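Local coordinates for Peptide/nickel transport system substrate-binding protein (Listeria monocytogenes serotype 1/2a, PDB 5KZT), which binds peptides and probably delivers them to a membrane transporter as the OppA-type substrate-binding protein, at residues A[187-199]-A[208-222]. Numbering follows the deposited sequence.
Sequences NMLFNGPFELKDW and YVKNDKYWDKDKVKL
The ring of Y214 lies flat over the bend at G192–P193, with P193 CA 3.8 Å from the ring centroid and 22° off its normal, a CH-pi contact over the face. P193 CG extends the overlap toward the CE2–CZ side of that face, 3.8 Å from Y214 CE2, while the opposite face is covered by the backbone N of D216. A chi1 of 179°, placing CG opposite the backbone N, carries the Y214 ring across this bend, and its hydroxyl is hydrogen-bonded to E47 and K522. N211 meets the same bend through polar atoms: its ND2 gives a bond to G192 O (3.0 Å, 156° at the hydrogen) in the carbonyl plane, and a water links ND2 to F190 O. N211 OD1 accepts from K213 N, which stands above the carbonyl plane, an Asx turn; the two bonds restrict rotation of the amide. With N211 N to P193 O at 2.9 Å, these contacts continue the pairing beyond the open end of the beta hairpin of strands 194–197 and 205–210, where E195 and V209 form the hydrogen-bonded antiparallel pair, E195 N to V209 O at 2.7 Å and V209 N to E195 O at 2.8 Å. Strand 194–197 is one of two edge strands of a four-stranded mixed sheet within this chain. F194 turns its ring edge to K210 N, and its CZ meets V220 CG1 at 3.7 Å. Further along, L196 CD1 approaches Y208 CE1 obliquely at 3.9 Å, and helix 36–45 packs against Y208.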
ATOM      1  N   ASN A 187       5.907   4.301 -22.568  1.00 24.00           N
ATOM      2  CA  ASN A 187       6.377   5.523 -21.907  1.00 24.11           C
ATOM      3  C   ASN A 187       7.028   5.295 -20.537  1.00 22.85           C
ATOM      4  O   ASN A 187       7.026   6.178 -19.686  1.00 22.11           O
ATOM      5  CB  ASN A 187       5.218   6.518 -21.817  1.00 24.77           C
ATOM      6  CG  ASN A 187       4.850   7.080 -23.172  1.00 26.58           C
ATOM      7  OD1 ASN A 187       4.927   6.389 -24.189  1.00 27.51           O
ATOM      8  ND2 ASN A 187       4.484   8.344 -23.203  1.00 27.78           N
ATOM      9  N   MET A 188       7.607   4.111 -20.363  1.00 22.68           N
ATOM     10  CA  MET A 188       8.396   3.755 -19.203  1.00 22.24           C
ATOM     11  C   MET A 188       9.766   3.249 -19.646  1.00 22.28           C
ATOM     12  O   MET A 188       9.906   2.705 -20.749  1.00 22.65           O
ATOM     13  CB  MET A 188       7.703   2.629 -18.426  1.00 22.26           C
ATOM     14  CG  MET A 188       6.294   2.932 -17.952  1.00 22.59           C
ATOM     15  SD  MET A 188       5.454   1.470 -17.299  1.00 23.00           S
ATOM     16  CE  MET A 188       6.452   1.252 -15.821  1.00 22.43           C
ATOM     17  N   LEU A 189      10.763   3.447 -18.786  1.00 21.73           N
ATOM     18  CA  LEU A 189      12.081   2.801 -18.885  1.00 21.90           C
ATOM     19  C   LEU A 189      12.328   1.876 -17.697  1.00 20.83           C
ATOM     20  O   LEU A 189      11.899   2.149 -16.579  1.00 20.22           O
ATOM     21  CB  LEU A 189      13.224   3.822 -18.916  1.00 22.61           C
ATOM     22  CG  LEU A 189      13.757   4.447 -20.197  1.00 23.88           C
ATOM     23  CD1 LEU A 189      15.059   5.183 -19.882  1.00 24.23           C
ATOM     24  CD2 LEU A 189      13.947   3.437 -21.327  1.00 24.57           C
ATOM     25  N   PHE A 190      13.075   0.808 -17.943  1.00 20.50           N
ATOM     26  CA  PHE A 190      13.210  -0.294 -16.998  1.00 19.84           C
ATOM     27  C   PHE A 190      14.670  -0.505 -16.602  1.00 20.06           C
ATOM     28  O   PHE A 190      15.575  -0.406 -17.435  1.00 20.88           O
ATOM     29  CB  PHE A 190      12.622  -1.571 -17.624  1.00 19.85           C
ATOM     30  CG  PHE A 190      11.306  -1.338 -18.303  1.00 19.79           C
ATOM     31  CD1 PHE A 190      10.191  -0.916 -17.563  1.00 19.41           C
ATOM     32  CD2 PHE A 190      11.178  -1.463 -19.690  1.00 20.70           C
ATOM     33  CE1 PHE A 190       8.963  -0.670 -18.198  1.00 19.42           C
ATOM     34  CE2 PHE A 190       9.964  -1.211 -20.327  1.00 20.72           C
ATOM     35  CZ  PHE A 190       8.859  -0.810 -19.586  1.00 20.27           C
ATOM     36  N   ASN A 191      14.894  -0.748 -15.312  1.00 19.28           N
ATOM     37  CA  ASN A 191      16.215  -1.142 -14.823  1.00 19.52           C
ATOM     38  C   ASN A 191      16.123  -2.333 -13.882  1.00 19.09           C
ATOM     39  O   ASN A 191      17.068  -2.619 -13.165  1.00 19.13           O
ATOM     40  CB  ASN A 191      16.948   0.041 -14.151  1.00 19.46           C
ATOM     41  CG  ASN A 191      16.415   0.372 -12.764  1.00 18.70           C
ATOM     42  OD1 ASN A 191      15.207   0.345 -12.532  1.00 18.00           O
ATOM     43  ND2 ASN A 191      17.311   0.706 -11.841  1.00 18.74           N
ATOM     44  N   GLY A 192      15.003  -3.051 -13.928  1.00 18.63           N
ATOM     45  CA  GLY A 192      14.760  -4.179 -13.043  1.00 18.47           C
ATOM     46  C   GLY A 192      14.786  -5.492 -13.810  1.00 18.91           C
ATOM     47  O   GLY A 192      15.141  -5.514 -14.981  1.00 19.67           O
ATOM     48  N   PRO A 193      14.434  -6.602 -13.139  1.00 18.92           N
ATOM     49  CA  PRO A 193      14.451  -7.927 -13.791  1.00 19.63           C
ATOM     50  C   PRO A 193      13.603  -8.077 -15.047  1.00 19.66           C
ATOM     51  O   PRO A 193      13.939  -8.901 -15.913  1.00 20.32           O
ATOM     52  CB  PRO A 193      13.954  -8.873 -12.688  1.00 19.32           C
ATOM     53  CG  PRO A 193      14.268  -8.168 -11.412  1.00 18.97           C
ATOM     54  CD  PRO A 193      14.239  -6.699 -11.684  1.00 18.45           C
ATOM     55  N   PHE A 194      12.506  -7.320 -15.138  1.00 19.07           N
ATOM     56  CA  PHE A 194      11.555  -7.443 -16.222  1.00 19.33           C
ATOM     57  C   PHE A 194      11.297  -6.094 -16.903  1.00 19.90           C
ATOM     58  O   PHE A 194      11.474  -5.030 -16.298  1.00 19.66           O
ATOM     59  CB  PHE A 194      10.252  -8.034 -15.683  1.00 18.66           C
ATOM     60  CG  PHE A 194      10.416  -9.410 -15.101  1.00 18.47           C
ATOM     61  CD1 PHE A 194      10.421 -10.526 -15.919  1.00 19.04           C
ATOM     62  CD2 PHE A 194      10.575  -9.589 -13.744  1.00 17.98           C
ATOM     63  CE1 PHE A 194      10.598 -11.805 -15.389  1.00 19.25           C
ATOM     64  CE2 PHE A 194      10.772 -10.861 -13.205  1.00 18.28           C
ATOM     65  CZ  PHE A 194      10.759 -11.976 -14.031  1.00 18.69           C
ATOM     66  N   GLU A 195      10.972  -6.152 -18.188  1.00 21.05           N
ATOM     67  CA  GLU A 195      10.353  -5.041 -18.888  1.00 21.82           C
ATOM     68  C   GLU A 195       8.833  -5.236 -18.872  1.00 21.44           C
ATOM     69  O   GLU A 195       8.373  -6.381 -18.929  1.00 20.97           O
ATOM     70  CB  GLU A 195      10.786  -5.049 -20.338  1.00 23.85           C
ATOM     71  CG  GLU A 195      12.278  -4.944 -20.535  1.00 25.42           C
ATOM     72  CD  GLU A 195      12.628  -4.749 -21.987  1.00 27.75           C
ATOM     73  OE1 GLU A 195      12.472  -5.710 -22.779  1.00 29.69           O
ATOM     74  OE2 GLU A 195      13.057  -3.632 -22.326  1.00 29.42           O
ATOM     75  N   LEU A 196       8.077  -4.135 -18.839  1.00 20.94           N
ATOM     76  CA  LEU A 196       6.621  -4.161 -19.014  1.00 20.96           C
ATOM     77  C   LEU A 196       6.276  -3.981 -20.484  1.00 21.86           C
ATOM     78  O   LEU A 196       6.844  -3.127 -21.146  1.00 22.14           O
ATOM     79  CB  LEU A 196       5.912  -3.087 -18.174  1.00 20.60           C
ATOM     80  CG  LEU A 196       4.394  -3.185 -17.998  1.00 20.61           C
ATOM     81  CD1 LEU A 196       4.024  -4.381 -17.126  1.00 20.45           C
ATOM     82  CD2 LEU A 196       3.813  -1.930 -17.374  1.00 20.30           C
ATOM     83  N   LYS A 197       5.361  -4.807 -20.983  1.00 22.11           N
ATOM     84  CA  LYS A 197       4.862  -4.727 -22.352  1.00 23.51           C
ATOM     85  C   LYS A 197       3.348  -4.826 -22.312  1.00 22.99           C
ATOM     86  O   LYS A 197       2.780  -5.298 -21.330  1.00 21.81           O
ATOM     87  CB  LYS A 197       5.373  -5.900 -23.212  1.00 25.09           C
ATOM     88  CG  LYS A 197       6.869  -5.981 -23.402  1.00 26.28           C
ATOM     89  CD  LYS A 197       7.392  -4.851 -24.281  1.00 27.93           C
ATOM     90  CE  LYS A 197       8.874  -5.009 -24.604  1.00 29.15           C
ATOM     91  NZ  LYS A 197       9.587  -3.711 -24.490  1.00 29.96           N
ATOM     92  N   ASP A 198       2.725  -4.384 -23.403  1.00 23.58           N
ATOM     93  CA  ASP A 198       1.300  -4.598 -23.696  1.00 23.85           C
ATOM     94  C   ASP A 198       0.333  -3.845 -22.787  1.00 22.75           C
ATOM     95  O   ASP A 198      -0.852  -4.137 -22.801  1.00 22.79           O
ATOM     96  CB  ASP A 198       0.947  -6.100 -23.681  1.00 24.09           C
ATOM     97  CG  ASP A 198       1.864  -6.924 -24.566  1.00 25.15           C
ATOM     98  OD1 ASP A 198       2.063  -6.537 -25.719  1.00 26.84           O
ATOM     99  OD2 ASP A 198       2.362  -7.967 -24.120  1.00 24.80           O
ATOM    100  N   TRP A 199       0.823  -2.883 -22.008  1.00 21.71           N
ATOM    101  CA  TRP A 199      -0.045  -2.104 -21.142  1.00 20.77           C
ATOM    102  C   TRP A 199      -0.298  -0.796 -21.873  1.00 21.77           C
ATOM    103  O   TRP A 199       0.655  -0.040 -22.127  1.00 21.95           O
ATOM    104  CB  TRP A 199       0.603  -1.869 -19.770  1.00 19.36           C
ATOM    105  CG  TRP A 199      -0.260  -1.109 -18.839  1.00 18.71           C
ATOM    106  CD1 TRP A 199      -1.541  -1.411 -18.479  1.00 18.75           C
ATOM    107  CD2 TRP A 199       0.068   0.103 -18.169  1.00 18.34           C
ATOM    108  NE1 TRP A 199      -2.027  -0.465 -17.612  1.00 18.50           N
ATOM    109  CE2 TRP A 199      -1.054   0.469 -17.389  1.00 18.26           C
ATOM    110  CE3 TRP A 199       1.217   0.903 -18.118  1.00 18.23           C
ATOM    111  CZ2 TRP A 199      -1.074   1.627 -16.586  1.00 18.12           C
ATOM    112  CZ3 TRP A 199       1.197   2.071 -17.319  1.00 18.04           C
ATOM    113  CH2 TRP A 199       0.049   2.409 -16.563  1.00 18.02           C
ATOM    114  N   TYR A 208       5.094  -9.043 -18.313  1.00 19.39           N
ATOM    115  CA  TYR A 208       6.464  -8.843 -17.887  1.00 19.36           C
ATOM    116  C   TYR A 208       7.300  -9.718 -18.775  1.00 20.22           C
ATOM    117  O   TYR A 208       6.962 -10.892 -18.960  1.00 19.84           O
ATOM    118  CB  TYR A 208       6.655  -9.271 -16.435  1.00 18.66           C
ATOM    119  CG  TYR A 208       5.848  -8.473 -15.429  1.00 17.93           C
ATOM    120  CD1 TYR A 208       6.240  -7.189 -15.055  1.00 17.55           C
ATOM    121  CD2 TYR A 208       4.695  -9.002 -14.835  1.00 17.61           C
ATOM    122  CE1 TYR A 208       5.518  -6.458 -14.143  1.00 17.08           C
ATOM    123  CE2 TYR A 208       3.971  -8.266 -13.904  1.00 17.13           C
ATOM    124  CZ  TYR A 208       4.406  -6.998 -13.560  1.00 16.86           C
ATOM    125  OH  TYR A 208       3.694  -6.286 -12.650  1.00 17.29           O
ATOM    126  N   VAL A 209       8.379  -9.173 -19.330  1.00 20.68           N
ATOM    127  CA  VAL A 209       9.300  -9.984 -20.120  1.00 21.98           C
ATOM    128  C   VAL A 209      10.682  -9.816 -19.531  1.00 21.86           C
ATOM    129  O   VAL A 209      11.065  -8.708 -19.163  1.00 20.92           O
ATOM    130  CB  VAL A 209       9.289  -9.609 -21.618  1.00 23.42           C
ATOM    131  CG1 VAL A 209      10.191 -10.548 -22.399  1.00 24.95           C
ATOM    132  CG2 VAL A 209       7.877  -9.725 -22.185  1.00 23.62           C
ATOM    133  N   LYS A 210      11.418 -10.927 -19.423  1.00 22.35           N
ATOM    134  CA  LYS A 210      12.779 -10.893 -18.884  1.00 22.47           C
ATOM    135  C   LYS A 210      13.600  -9.793 -19.566  1.00 23.14           C
ATOM    136  O   LYS A 210      13.660  -9.724 -20.795  1.00 23.48           O
ATOM    137  CB  LYS A 210      13.474 -12.259 -19.044  1.00 23.41           C
ATOM    138  CG  LYS A 210      14.940 -12.264 -18.622  1.00 23.99           C
ATOM    139  CD  LYS A 210      15.523 -13.659 -18.487  1.00 24.98           C
ATOM    140  CE  LYS A 210      17.031 -13.553 -18.315  1.00 25.96           C
ATOM    141  NZ  LYS A 210      17.723 -14.807 -17.930  1.00 26.83           N
ATOM    142  N   ASN A 211      14.217  -8.939 -18.753  1.00 22.82           N
ATOM    143  CA  ASN A 211      14.991  -7.797 -19.233  1.00 23.68           C
ATOM    144  C   ASN A 211      16.415  -8.248 -19.547  1.00 25.29           C
ATOM    145  O   ASN A 211      17.168  -8.561 -18.642  1.00 25.15           O
ATOM    146  CB  ASN A 211      14.986  -6.688 -18.170  1.00 22.72           C
ATOM    147  CG  ASN A 211      15.773  -5.456 -18.585  1.00 23.21           C
ATOM    148  OD1 ASN A 211      16.268  -5.357 -19.708  1.00 24.50           O
ATOM    149  ND2 ASN A 211      15.894  -4.508 -17.666  1.00 22.37           N
ATOM    150  N   ASP A 212      16.781  -8.250 -20.827  1.00 27.37           N
ATOM    151  CA  ASP A 212      18.125  -8.653 -21.261  1.00 29.96           C
ATOM    152  C   ASP A 212      19.219  -7.633 -20.900  1.00 30.16           C
ATOM    153  O   ASP A 212      20.398  -7.958 -20.971  1.00 31.26           O
ATOM    154  CB  ASP A 212      18.136  -8.937 -22.767  1.00 32.57           C
ATOM    155  CG  ASP A 212      19.160  -9.987 -23.162  1.00 35.40           C
ATOM    156  OD1 ASP A 212      20.384  -9.750 -23.032  1.00 37.20           O
ATOM    157  OD2 ASP A 212      18.739 -11.070 -23.626  1.00 37.83           O
ATOM    158  N   LYS A 213      18.839  -6.415 -20.508  1.00 29.03           N
ATOM    159  CA  LYS A 213      19.808  -5.410 -20.031  1.00 29.00           C
ATOM    160  C   LYS A 213      19.869  -5.260 -18.510  1.00 27.51           C
ATOM    161  O   LYS A 213      20.535  -4.344 -18.003  1.00 27.43           O
ATOM    162  CB  LYS A 213      19.504  -4.065 -20.674  1.00 29.47           C
ATOM    163  CG  LYS A 213      19.719  -4.049 -22.172  1.00 31.34           C
ATOM    164  CD  LYS A 213      19.879  -2.618 -22.653  1.00 32.30           C
ATOM    165  CE  LYS A 213      19.660  -2.485 -24.155  1.00 33.90           C
ATOM    166  NZ  LYS A 213      18.229  -2.726 -24.495  1.00 34.02           N
ATOM    167  N   TYR A 214      19.177  -6.137 -17.775  1.00 25.74           N
ATOM    168  CA  TYR A 214      19.264  -6.159 -16.314  1.00 24.45           C
ATOM    169  C   TYR A 214      20.600  -6.755 -15.873  1.00 25.29           C
ATOM    170  O   TYR A 214      21.007  -7.798 -16.386  1.00 25.65           O
ATOM    171  CB  TYR A 214      18.102  -6.959 -15.731  1.00 23.11           C
ATOM    172  CG  TYR A 214      18.088  -7.084 -14.230  1.00 22.13           C
ATOM    173  CD1 TYR A 214      18.175  -5.965 -13.408  1.00 21.56           C
ATOM    174  CD2 TYR A 214      17.956  -8.340 -13.623  1.00 21.98           C
ATOM    175  CE1 TYR A 214      18.156  -6.091 -12.023  1.00 21.14           C
ATOM    176  CE2 TYR A 214      17.917  -8.477 -12.258  1.00 21.51           C
ATOM    177  CZ  TYR A 214      18.017  -7.355 -11.454  1.00 21.10           C
ATOM    178  OH  TYR A 214      17.987  -7.517 -10.091  1.00 20.68           O
ATOM    179  N   TRP A 215      21.273  -6.085 -14.926  1.00 25.35           N
ATOM    180  CA  TRP A 215      22.618  -6.493 -14.473  1.00 26.53           C
ATOM    181  C   TRP A 215      22.626  -7.910 -13.895  1.00 26.88           C
ATOM    182  O   TRP A 215      23.610  -8.614 -14.033  1.00 28.02           O
ATOM    183  CB  TRP A 215      23.223  -5.492 -13.443  1.00 26.62           C
ATOM    184  CG  TRP A 215      22.537  -5.489 -12.102  1.00 25.73           C
ATOM    185  CD1 TRP A 215      21.482  -4.713 -11.731  1.00 24.79           C
ATOM    186  CD2 TRP A 215      22.843  -6.317 -10.981  1.00 26.27           C
ATOM    187  NE1 TRP A 215      21.097  -5.019 -10.450  1.00 24.52           N
ATOM    188  CE2 TRP A 215      21.921  -5.998  -9.963  1.00 25.42           C
ATOM    189  CE3 TRP A 215      23.793  -7.323 -10.743  1.00 27.63           C
ATOM    190  CZ2 TRP A 215      21.921  -6.644  -8.713  1.00 25.61           C
ATOM    191  CZ3 TRP A 215      23.807  -7.957  -9.490  1.00 27.75           C
ATOM    192  CH2 TRP A 215      22.866  -7.609  -8.491  1.00 26.73           C
ATOM    193  N   ASP A 216      21.539  -8.321 -13.252  1.00 25.71           N
ATOM    194  CA  ASP A 216      21.459  -9.654 -12.624  1.00 26.25           C
ATOM    195  C   ASP A 216      20.552 -10.631 -13.401  1.00 26.14           C
ATOM    196  O   ASP A 216      19.923 -11.526 -12.821  1.00 25.66           O
ATOM    197  CB  ASP A 216      20.982  -9.504 -11.178  1.00 25.33           C
ATOM    198  CG  ASP A 216      21.584 -10.522 -10.240  1.00 26.15           C
ATOM    199  OD1 ASP A 216      22.588 -11.167 -10.603  1.00 27.48           O
ATOM    200  OD2 ASP A 216      21.047 -10.665  -9.121  1.00 25.31           O
ATOM    201  N   LYS A 217      20.525 -10.489 -14.722  1.00 26.95           N
ATOM    202  CA  LYS A 217      19.604 -11.269 -15.563  1.00 27.10           C
ATOM    203  C   LYS A 217      19.848 -12.782 -15.518  1.00 28.33           C
ATOM    204  O   LYS A 217      18.919 -13.562 -15.750  1.00 28.01           O
ATOM    205  CB  LYS A 217      19.660 -10.786 -17.009  1.00 27.82           C
ATOM    206  CG  LYS A 217      20.950 -11.151 -17.738  1.00 29.61           C
ATOM    207  CD  LYS A 217      21.110 -10.374 -19.026  1.00 30.41           C
ATOM    208  CE  LYS A 217      22.358 -10.808 -19.751  1.00 32.39           C
ATOM    209  NZ  LYS A 217      22.499 -10.018 -20.999  1.00 33.40           N
ATOM    210  N   ASP A 218      21.077 -13.201 -15.215  1.00 29.65           N
ATOM    211  CA  ASP A 218      21.377 -14.637 -15.106  1.00 31.24           C
ATOM    212  C   ASP A 218      20.622 -15.357 -13.963  1.00 30.45           C
ATOM    213  O   ASP A 218      20.477 -16.581 -13.988  1.00 31.00           O
ATOM    214  CB  ASP A 218      22.888 -14.878 -15.005  1.00 32.88           C
ATOM    215  CG  ASP A 218      23.629 -14.639 -16.339  1.00 34.70           C
ATOM    216  OD1 ASP A 218      22.999 -14.454 -17.415  1.00 34.49           O
ATOM    217  OD2 ASP A 218      24.882 -14.653 -16.309  1.00 36.45           O
ATOM    218  N   LYS A 219      20.144 -14.608 -12.973  1.00 28.99           N
ATOM    219  CA  LYS A 219      19.315 -15.182 -11.919  1.00 28.25           C
ATOM    220  C   LYS A 219      17.814 -15.166 -12.248  1.00 26.55           C
ATOM    221  O   LYS A 219      17.024 -15.702 -11.485  1.00 26.43           O
ATOM    222  CB  LYS A 219      19.548 -14.420 -10.621  1.00 28.22           C
ATOM    223  CG  LYS A 219      20.993 -14.467 -10.161  1.00 29.81           C
ATOM    224  CD  LYS A 219      21.102 -14.158  -8.689  1.00 29.91           C
ATOM    225  CE  LYS A 219      22.523 -14.392  -8.228  1.00 31.82           C
ATOM    226  NZ  LYS A 219      22.676 -13.892  -6.841  1.00 32.00           N
ATOM    227  N   VAL A 220      17.417 -14.518 -13.337  1.00 25.92           N
ATOM    228  CA  VAL A 220      16.007 -14.446 -13.728  1.00 24.84           C
ATOM    229  C   VAL A 220      15.731 -15.655 -14.606  1.00 25.79           C
ATOM    230  O   VAL A 220      16.430 -15.868 -15.597  1.00 26.78           O
ATOM    231  CB  VAL A 220      15.676 -13.130 -14.470  1.00 24.17           C
ATOM    232  CG1 VAL A 220      14.186 -13.034 -14.761  1.00 23.29           C
ATOM    233  CG2 VAL A 220      16.124 -11.928 -13.641  1.00 23.61           C
ATOM    234  N   LYS A 221      14.745 -16.458 -14.220  1.00 25.65           N
ATOM    235  CA  LYS A 221      14.429 -17.728 -14.905  1.00 26.67           C
ATOM    236  C   LYS A 221      13.176 -17.684 -15.752  1.00 25.51           C
ATOM    237  O   LYS A 221      13.080 -18.406 -16.732  1.00 26.19           O
ATOM    238  CB  LYS A 221      14.309 -18.877 -13.882  1.00 27.61           C
ATOM    239  CG  LYS A 221      15.550 -19.118 -13.020  1.00 29.29           C
ATOM    240  CD  LYS A 221      16.845 -19.124 -13.840  1.00 31.51           C
ATOM    241  CE  LYS A 221      18.119 -19.054 -12.997  1.00 33.09           C
ATOM    242  NZ  LYS A 221      18.559 -20.396 -12.518  1.00 34.59           N
ATOM    243  N   LEU A 222      12.205 -16.879 -15.354  1.00 24.07           N
ATOM    244  CA  LEU A 222      10.979 -16.704 -16.128  1.00 23.53           C
ATOM    245  C   LEU A 222      11.259 -15.843 -17.356  1.00 24.06           C
ATOM    246  O   LEU A 222      11.789 -14.744 -17.227  1.00 23.62           O
ATOM    247  CB  LEU A 222       9.902 -16.058 -15.278  1.00 22.44           C
ATOM    248  CG  LEU A 222       9.324 -16.967 -14.194  1.00 21.96           C
ATOM    249  CD1 LEU A 222       8.459 -16.166 -13.228  1.00 20.68           C
ATOM    250  CD2 LEU A 222       8.570 -18.127 -14.811  1.00 22.50           C
TER
HETATM  251  O   HOH W   1      17.590  -2.334 -18.127  1.00 26.72           O
HETATM  252  O   HOH W   2      16.483 -10.111 -16.213  1.00 18.73           O
HETATM  253  O   HOH W   3      15.107  -7.228 -22.806  1.00 37.36           O